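Local coordinates for BugD (Bordetella pertussis Tohama I, PDB 2F5X), which binds aspartic acid between its two lobes and probably serves as the periplasmic solute receptor of a tripartite tricarboxylate-type transporter, at residues 25-30 / 172-176; 32-36 / 51-55; 116-120 / 178-184. All blocks are in the same frame, centred on the assembly; numbering follows the deposited sequence.

Interaction 1 (25-30 / 172-176); sequences FAAGGP and KGTAP. With ASP (aspartic acid), chain D.
A26 and K172 make the one direct hydrogen bond between 25-30 and 172-176: A26 N donates to K172 O over 3.0 Å, arriving from above the carbonyl plane. A weaker CA-H...O contact from F25 uses the same oxygen.

F25, P30, G173 and T174 belong to the aspartic acid pocket of this periplasmic-binding-protein fold, where S151, H81, A150, T31 and Q192 also hold the ligand. One water accepts from A175 N and is hydrogen-bonded to A26 O and, at 2.7 Å, to ligand O, which also accepts from T174 N (3.0 Å). G173, the N-cap of helix 174-182, lacks a side chain, which suits the close passage of A26 N.

A26 CB rests on P176 CD at 3.6 Å, and A175 CB meets A27 O and G29 N of the type II beta turn A26-G29. The ligand covers one face of the F25 ring, its CA 3.4 Å above the ring centre. T174 OG1, between its own N and carbonyl carbon (chi1 52°), approaches P30 CD while hydrogen-bonding to D191; CG2, beside the N, meets ligand OD1 and CB.

Main-chain N-H and water thus meet the ligand's alpha-carboxylate at a helix start, which would favour its negative charge.

Interaction 2 (32-36 / 51-55); sequences DNVAR and VVENK
N54 and D32 meet through an amide and a carboxylate where helix 30-46 lies over strand 50-54, nearly antiparallel to it, within the beta-alpha-beta unit of strand 19-23, helix 30-46 and strand 50-54. N54 ND2 donates to D32 OD1 over 3.0 Å in an almost straight bond (167° at the hydrogen). The donor stands above the carboxylate plane, whereas R36 NE, one helical turn on from D32, reaches the same OD1 from the opposite face, on the syn side, at 2.8 Å. That second bond belongs to a salt bridge, with a weak branch from NE to OD2. The other oxygen, D32 OD2, accepts from G28 N, so both carboxylate oxygens have hydrogen-bond donors.

N54 is used just as fully. Its ND2 also donates to F25 O, and its OD1 accepts from R36 NH2 at 2.9 Å, in the carbonyl plane but through a more bent bond. The guanidinium and amide planes are only 14° apart, so the two flat groups meet edge to edge. Asparagine fits here because one side chain can donate to an acid and a carbonyl while accepting from a base.

V52 supplies the apolar floor. Its CB sits 3.9 Å off one guanidinium face, over the centre. CG1 lies anti to the backbone N (chi1 172°) and is directed to D32 OD1 at 3.5 Å; CG2 packs on R36 CG and, at 4.0 Å, on A35 CB. The small alanine suits the helix face turned to the strand.

With a guanidinium and two N-H groups converging on it, the D32 carboxylate would be expected to remain ionised, and R36, D32 and N54 form a closed ring of bonds that fixes the amide's orientation.

Interaction 3 (116-120 / 178-184); sequences IARGD and MNDLLGK
I116 places CG1 between its backbone N and carbonyl carbon (chi1 61°), while L181 swings CG away from its own N (chi1 -172°); together these turns bring I116 CD1 and L181 CD2 to a tight 3.5 Å. The meeting joins the end of strand 102-117, part of the mixed sheet, to the last turns of helix 174-182, which closes in a Schellman motif at K184.

Branched aliphatic side chains suit this buried seam. M178, present as selenomethionine, bends at its second and third torsions, and its CE lies 3.6 Å from I116 CD1, the two side chains crossing at about a right angle. The second L181 methyl, CD1, comes alongside the backbone at R118 N and the carbonyl carbon of A117. I116 also packs on M189 of the neighbouring strand 188-192.

Toward the surface the contact becomes polar. K184, with the positive phi of the Schellman position, extends its chain beyond CG beside D120, and its NZ forms a long salt bridge to D120 OD2 at 3.6 Å. D120 is shared: R118 NH1 donates to its OD1 over 2.8 Å, from above the carboxylate plane but within the plane of the guanidinium. R118 NE has a second acidic partner in D187. The D120 carboxylate thus stands between R118 and K184, and with D187 on R118 NE it probably offsets their like charges.

The helix end adds a water-mediated link. L181 O accepts K184 N within the Schellman turn, R118 CB packs against it, and a water that accepts from G119 N at 2.8 Å donates to this same oxygen at 3.0 Å.

How the interactions relate
From the N terminus, the chain first lays down 25-30, between strand 19-23 and helix 30-46, and then 32-36 on that helix. Interaction 2 closes first, when strand 50-54 returns to pack against the helix, and it lies wholly within the much longer loop that interaction 1 will close. The end of strand 102-117 and the loop after it bring 116-120, opening interaction 3. The chain comes back at 172-176 to complete interaction 1, and 178-184, on the same helix 174-182, closes interaction 3 straight afterwards, so these two loops cross. Interactions 1 and 2 touch, whereas interaction 3 lies about 24 Å from interaction 2, centre to centre. Helix 174-182 thus ties the ligand site to the C-terminal end of strand 102-117.

Interaction 1 (25-30 / 172-176)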
loop_
_atom_site.group_PDB
_atom_site.type_symbol
_atom_site.label_atom_id
_atom_site.label_comp_id
_atom_site.label_asym_id
_atom_site.label_seq_id
_atom_site.Cartn_x
_atom_site.Cartn_y
_atom_site.Cartn_z
ATOM N N PHE A 25 -0.178 -8.913 -3.642
ATOM C CA PHE A 25 -0.345 -9.257 -2.229
ATOM C C PHE A 25 -1.501 -10.207 -2.039
ATOM O O PHE A 25 -2.366 -10.336 -2.911
ATOM C CB PHE A 25 -0.598 -7.997 -1.394
ATOM C CG PHE A 25 0.559 -7.042 -1.393
ATOM C CD1 PHE A 25 1.684 -7.294 -0.606
ATOM C CD2 PHE A 25 0.538 -5.912 -2.191
ATOM C CE1 PHE A 25 2.768 -6.430 -0.622
ATOM C CE2 PHE A 25 1.619 -5.031 -2.208
ATOM C CZ PHE A 25 2.734 -5.287 -1.418
ATOM N N ALA A 26 -1.519 -10.854 -0.877
ATOM C CA ALA A 26 -2.554 -11.819 -0.539
ATOM C C ALA A 26 -3.948 -11.213 -0.622
ATOM O O ALA A 26 -4.158 -10.039 -0.298
ATOM C CB ALA A 26 -2.296 -12.370 0.862
ATOM N N ALA A 27 -4.898 -12.030 -1.063
ATOM C CA ALA A 27 -6.302 -11.639 -1.119
ATOM C C ALA A 27 -6.806 -11.233 0.265
ATOM O O ALA A 27 -6.351 -11.765 1.285
ATOM C CB ALA A 27 -7.120 -12.801 -1.646
ATOM N N GLY A 28 -7.740 -10.291 0.293
ATOM C CA GLY A 28 -8.403 -9.896 1.524
ATOM C C GLY A 28 -7.744 -8.752 2.276
ATOM O O GLY A 28 -8.241 -8.334 3.327
ATOM N N GLY A 29 -6.617 -8.261 1.759
ATOM C CA GLY A 29 -5.886 -7.172 2.390
ATOM C C GLY A 29 -6.189 -5.827 1.743
ATOM O O GLY A 29 -7.125 -5.705 0.959
ATOM N N PRO A 30 -5.406 -4.813 2.086
ATOM C CA PRO A 30 -5.727 -3.426 1.710
ATOM C C PRO A 30 -5.754 -3.195 0.197
ATOM O O PRO A 30 -6.708 -2.625 -0.324
ATOM C CB PRO A 30 -4.639 -2.603 2.404
ATOM C CG PRO A 30 -3.541 -3.583 2.775
ATOM C CD PRO A 30 -4.189 -4.920 2.911
ATOM N N LYS A 172 2.940 -12.442 3.154
ATOM C CA LYS A 172 2.658 -12.173 1.740
ATOM C C LYS A 172 1.652 -11.043 1.544
ATOM O O LYS A 172 1.223 -10.765 0.421
ATOM C CB LYS A 172 2.176 -13.445 1.034
ATOM C CG LYS A 172 3.298 -14.439 0.762
ATOM C CD LYS A 172 2.749 -15.733 0.167
ATOM C CE LYS A 172 3.865 -16.606 -0.401
ATOM N NZ LYS A 172 5.106 -16.621 0.430
ATOM N N GLY A 173 1.245 -10.423 2.643
ATOM C CA GLY A 173 0.295 -9.322 2.615
ATOM C C GLY A 173 -0.109 -9.011 4.035
ATOM O O GLY A 173 0.195 -9.790 4.944
ATOM N N THR A 174 -0.774 -7.883 4.260
ATOM C CA THR A 174 -1.240 -7.629 5.633
ATOM C C THR A 174 -2.561 -8.296 5.986
ATOM O O THR A 174 -2.981 -8.219 7.136
ATOM C CB THR A 174 -1.286 -6.134 5.986
ATOM O OG1 THR A 174 -2.038 -5.436 4.981
ATOM C CG2 THR A 174 0.130 -5.539 5.940
ATOM N N ALA A 175 -3.211 -8.963 5.031
ATOM C CA ALA A 175 -4.322 -9.837 5.397
ATOM C C ALA A 175 -3.842 -11.024 6.275
ATOM O O ALA A 175 -4.341 -11.192 7.397
ATOM C CB ALA A 175 -5.110 -10.318 4.150
ATOM N N PRO A 176 -2.889 -11.842 5.814
ATOM C CA PRO A 176 -2.334 -12.890 6.689
ATOM C C PRO A 176 -1.660 -12.320 7.941
ATOM O O PRO A 176 -1.745 -12.939 9.008
ATOM C CB PRO A 176 -1.303 -13.610 5.808
ATOM C CG PRO A 176 -1.096 -12.766 4.636
ATOM C CD PRO A 176 -2.321 -11.910 4.457
HETATM N N ASP D . -0.765 -3.292 0.529
HETATM C CA ASP D . -0.304 -4.639 0.980
HETATM C C ASP D . -1.419 -5.671 0.902
HETATM O O ASP D . -1.383 -6.695 1.610
HETATM C CB ASP D . 0.239 -4.571 2.401
HETATM C CG ASP D . 1.498 -3.750 2.498
HETATM O OD1 ASP D . 1.905 -3.440 3.642
HETATM O OD2 ASP D . 2.142 -3.378 1.482
HETATM O OXT ASP D . -2.353 -5.460 0.128
HETATM O O HOH W 1 -2.913 -8.874 2.059
#

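Interaction 2 (32-36 / 51-55)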
loop_
_atom_site.group_PDB
_atom_site.type_symbol
_atom_site.label_atom_id
_atom_site.label_comp_id
_atom_site.label_asym_id
_atom_site.label_seq_id
_atom_site.Cartn_x
_atom_site.Cartn_y
_atom_site.Cartn_z
ATOM N N ASP A 32 -5.945 -5.457 -2.192
ATOM C CA ASP A 32 -7.016 -6.295 -2.740
ATOM C C ASP A 32 -8.393 -5.630 -2.599
ATOM O O ASP A 32 -9.232 -5.700 -3.510
ATOM C CB ASP A 32 -7.007 -7.663 -2.048
ATOM C CG ASP A 32 -7.936 -8.648 -2.713
ATOM O OD1 ASP A 32 -7.770 -8.905 -3.934
ATOM O OD2 ASP A 32 -8.868 -9.198 -2.095
ATOM N N ASN A 33 -8.622 -4.988 -1.455
ATOM C CA ASN A 33 -9.880 -4.282 -1.204
ATOM C C ASN A 33 -10.085 -3.164 -2.224
ATOM O O ASN A 33 -11.176 -3.010 -2.772
ATOM C CB ASN A 33 -9.925 -3.719 0.221
ATOM C CG ASN A 33 -10.095 -4.805 1.283
ATOM O OD1 ASN A 33 -10.478 -5.936 0.983
ATOM N ND2 ASN A 33 -9.824 -4.454 2.535
ATOM N N VAL A 34 -9.029 -2.390 -2.481
ATOM C CA VAL A 34 -9.097 -1.329 -3.485
ATOM C C VAL A 34 -9.363 -1.939 -4.864
ATOM O O VAL A 34 -10.237 -1.488 -5.602
ATOM C CB VAL A 34 -7.791 -0.493 -3.517
ATOM C CG1 VAL A 34 -7.812 0.510 -4.673
ATOM C CG2 VAL A 34 -7.583 0.231 -2.196
ATOM N N ALA A 35 -8.601 -2.981 -5.189
ATOM C CA ALA A 35 -8.654 -3.604 -6.504
ATOM C C ALA A 35 -10.031 -4.161 -6.820
ATOM O O ALA A 35 -10.546 -3.953 -7.912
ATOM C CB ALA A 35 -7.602 -4.705 -6.604
ATOM N N ARG A 36 -10.648 -4.847 -5.861
ATOM C CA ARG A 36 -11.922 -5.481 -6.165
ATOM C C ARG A 36 -13.051 -4.466 -6.322
ATOM O O ARG A 36 -13.940 -4.649 -7.155
ATOM C CB ARG A 36 -12.232 -6.602 -5.183
ATOM C CG ARG A 36 -11.336 -7.815 -5.491
ATOM C CD ARG A 36 -11.443 -8.964 -4.553
ATOM N NE ARG A 36 -10.312 -9.881 -4.704
ATOM C CZ ARG A 36 -10.351 -11.024 -5.379
ATOM N NH1 ARG A 36 -11.469 -11.413 -6.000
ATOM N NH2 ARG A 36 -9.263 -11.782 -5.438
ATOM N N VAL A 51 -10.706 -9.127 -13.750
ATOM C CA VAL A 51 -10.482 -10.264 -12.853
ATOM C C VAL A 51 -9.249 -9.995 -12.001
ATOM O O VAL A 51 -8.141 -9.864 -12.527
ATOM C CB VAL A 51 -10.260 -11.587 -13.638
ATOM C CG1 VAL A 51 -10.010 -12.757 -12.679
ATOM C CG2 VAL A 51 -11.445 -11.889 -14.552
ATOM N N VAL A 52 -9.438 -9.930 -10.688
ATOM C CA VAL A 52 -8.320 -9.678 -9.778
ATOM C C VAL A 52 -7.529 -10.969 -9.542
ATOM O O VAL A 52 -8.107 -12.029 -9.262
ATOM C CB VAL A 52 -8.797 -9.051 -8.440
ATOM C CG1 VAL A 52 -7.657 -8.968 -7.426
ATOM C CG2 VAL A 52 -9.400 -7.664 -8.683
ATOM N N GLU A 53 -6.208 -10.874 -9.682
ATOM C CA GLU A 53 -5.317 -11.993 -9.393
ATOM C C GLU A 53 -4.351 -11.579 -8.300
ATOM O O GLU A 53 -3.733 -10.517 -8.382
ATOM C CB GLU A 53 -4.558 -12.424 -10.649
ATOM C CG GLU A 53 -5.477 -12.891 -11.771
ATOM C CD GLU A 53 -4.744 -13.358 -13.018
ATOM O OE1 GLU A 53 -3.565 -12.984 -13.215
ATOM O OE2 GLU A 53 -5.366 -14.095 -13.816
ATOM N N ASN A 54 -4.233 -12.409 -7.273
ATOM C CA ASN A 54 -3.357 -12.085 -6.151
ATOM C C ASN A 54 -2.048 -12.825 -6.277
ATOM O O ASN A 54 -2.040 -14.047 -6.364
ATOM C CB ASN A 54 -4.054 -12.405 -4.829
ATOM C CG ASN A 54 -5.301 -11.587 -4.637
ATOM O OD1 ASN A 54 -6.406 -12.038 -4.945
ATOM N ND2 ASN A 54 -5.133 -10.362 -4.146
ATOM N N LYS A 55 -0.942 -12.084 -6.315
ATOM C CA LYS A 55 0.366 -12.702 -6.505
ATOM C C LYS A 55 1.350 -12.149 -5.491
ATOM O O LYS A 55 2.121 -11.235 -5.781
ATOM C CB LYS A 55 0.861 -12.489 -7.948
ATOM C CG LYS A 55 -0.037 -13.123 -9.020
ATOM C CD LYS A 55 -0.053 -14.662 -8.919
ATOM C CE LYS A 55 -1.340 -15.276 -9.493
ATOM N NZ LYS A 55 -2.318 -15.781 -8.459
#

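Interaction 3 (116-120 / 178-184)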
loop_
_atom_site.group_PDB
_atom_site.type_symbol
_atom_site.label_atom_id
_atom_site.label_comp_id
_atom_site.label_asym_id
_atom_site.label_seq_id
_atom_site.Cartn_x
_atom_site.Cartn_y
_atom_site.Cartn_z
ATOM N N ILE A 116 -0.965 -0.065 14.886
ATOM C CA ILE A 116 -1.867 -0.887 15.685
ATOM C C ILE A 116 -1.108 -2.003 16.397
ATOM O O ILE A 116 0.035 -2.322 16.050
ATOM C CB ILE A 116 -3.012 -1.505 14.813
ATOM C CG1 ILE A 116 -2.447 -2.424 13.710
ATOM C CG2 ILE A 116 -3.941 -0.421 14.249
ATOM C CD1 ILE A 116 -3.538 -3.248 13.000
ATOM N N ALA A 117 -1.758 -2.615 17.381
ATOM C CA ALA A 117 -1.186 -3.766 18.064
ATOM C C ALA A 117 -2.274 -4.773 18.410
ATOM O O ALA A 117 -3.469 -4.465 18.312
ATOM C CB ALA A 117 -0.446 -3.322 19.324
ATOM N N ARG A 118 -1.855 -5.970 18.813
ATOM C CA ARG A 118 -2.795 -6.991 19.260
ATOM C C ARG A 118 -3.688 -6.419 20.365
ATOM O O ARG A 118 -3.281 -5.510 21.098
ATOM C CB ARG A 118 -2.057 -8.257 19.730
ATOM C CG ARG A 118 -0.935 -8.038 20.743
ATOM C CD ARG A 118 -0.306 -9.361 21.197
ATOM N NE ARG A 118 0.907 -9.204 21.989
ATOM C CZ ARG A 118 0.937 -9.079 23.313
ATOM N NH1 ARG A 118 -0.198 -9.058 24.012
ATOM N NH2 ARG A 118 2.109 -8.970 23.940
ATOM N N GLY A 119 -4.917 -6.930 20.442
ATOM C CA GLY A 119 -5.954 -6.362 21.289
ATOM C C GLY A 119 -5.629 -6.272 22.769
ATOM O O GLY A 119 -6.248 -5.486 23.483
ATOM N N ASP A 120 -4.674 -7.074 23.229
ATOM C CA ASP A 120 -4.272 -7.074 24.633
ATOM C C ASP A 120 -2.864 -6.530 24.875
ATOM O O ASP A 120 -2.288 -6.743 25.951
ATOM C CB ASP A 120 -4.391 -8.482 25.220
ATOM C CG ASP A 120 -3.460 -9.472 24.556
ATOM O OD1 ASP A 120 -2.956 -9.196 23.435
ATOM O OD2 ASP A 120 -3.175 -10.567 25.088
HETATM N N MSE A 178 -2.571 -9.596 9.565
HETATM C CA MSE A 178 -3.695 -9.247 10.439
HETATM C C MSE A 178 -4.278 -10.472 11.141
HETATM O O MSE A 178 -4.624 -10.405 12.331
HETATM C CB MSE A 178 -4.802 -8.522 9.662
HETATM C CG MSE A 178 -6.008 -8.146 10.522
HETATM SE SE MSE A 178 -5.618 -6.832 11.919
HETATM C CE MSE A 178 -5.631 -5.214 10.751
ATOM N N ASN A 179 -4.384 -11.583 10.409
ATOM C CA ASN A 179 -4.815 -12.847 11.007
ATOM C C ASN A 179 -3.966 -13.175 12.235
ATOM O O ASN A 179 -4.495 -13.515 13.295
ATOM C CB ASN A 179 -4.695 -14.001 10.004
ATOM C CG ASN A 179 -5.757 -13.971 8.925
ATOM O OD1 ASN A 179 -5.466 -14.246 7.747
ATOM N ND2 ASN A 179 -7.000 -13.660 9.307
ATOM N N ASP A 180 -2.649 -13.078 12.083
ATOM C CA ASP A 180 -1.744 -13.389 13.178
ATOM C C ASP A 180 -1.834 -12.355 14.299
ATOM O O ASP A 180 -1.731 -12.707 15.479
ATOM C CB ASP A 180 -0.303 -13.532 12.688
ATOM C CG ASP A 180 0.042 -14.956 12.291
ATOM O OD1 ASP A 180 -0.862 -15.821 12.269
ATOM O OD2 ASP A 180 1.200 -15.300 12.001
ATOM N N LEU A 181 -2.031 -11.086 13.942
ATOM C CA LEU A 181 -2.167 -10.042 14.958
ATOM C C LEU A 181 -3.428 -10.279 15.788
ATOM O O LEU A 181 -3.394 -10.236 17.027
ATOM C CB LEU A 181 -2.195 -8.653 14.309
ATOM C CG LEU A 181 -2.135 -7.449 15.250
ATOM C CD1 LEU A 181 -0.699 -7.113 15.568
ATOM C CD2 LEU A 181 -2.800 -6.248 14.587
ATOM N N LEU A 182 -4.536 -10.561 15.105
ATOM C CA LEU A 182 -5.786 -10.890 15.789
ATOM C C LEU A 182 -5.641 -12.149 16.635
ATOM O O LEU A 182 -6.262 -12.261 17.697
ATOM C CB LEU A 182 -6.937 -11.053 14.790
ATOM C CG LEU A 182 -7.388 -9.790 14.058
ATOM C CD1 LEU A 182 -8.362 -10.157 12.938
ATOM C CD2 LEU A 182 -8.020 -8.782 15.000
ATOM N N GLY A 183 -4.799 -13.072 16.180
ATOM C CA GLY A 183 -4.550 -14.322 16.884
ATOM C C GLY A 183 -3.512 -14.198 17.983
ATOM O O GLY A 183 -3.184 -15.193 18.640
ATOM N N LYS A 184 -3.012 -12.975 18.181
ATOM C CA LYS A 184 -1.985 -12.664 19.187
ATOM C C LYS A 184 -0.658 -13.397 18.943
ATOM O O LYS A 184 0.108 -13.629 19.881
ATOM C CB LYS A 184 -2.531 -12.885 20.623
ATOM C CG LYS A 184 -3.763 -12.027 20.894
ATOM C CD LYS A 184 -4.503 -12.369 22.168
ATOM C CE LYS A 184 -5.667 -11.398 22.340
ATOM N NZ LYS A 184 -6.336 -11.539 23.666
HETATM O O HOH W 2 -5.472 -9.218 18.869
#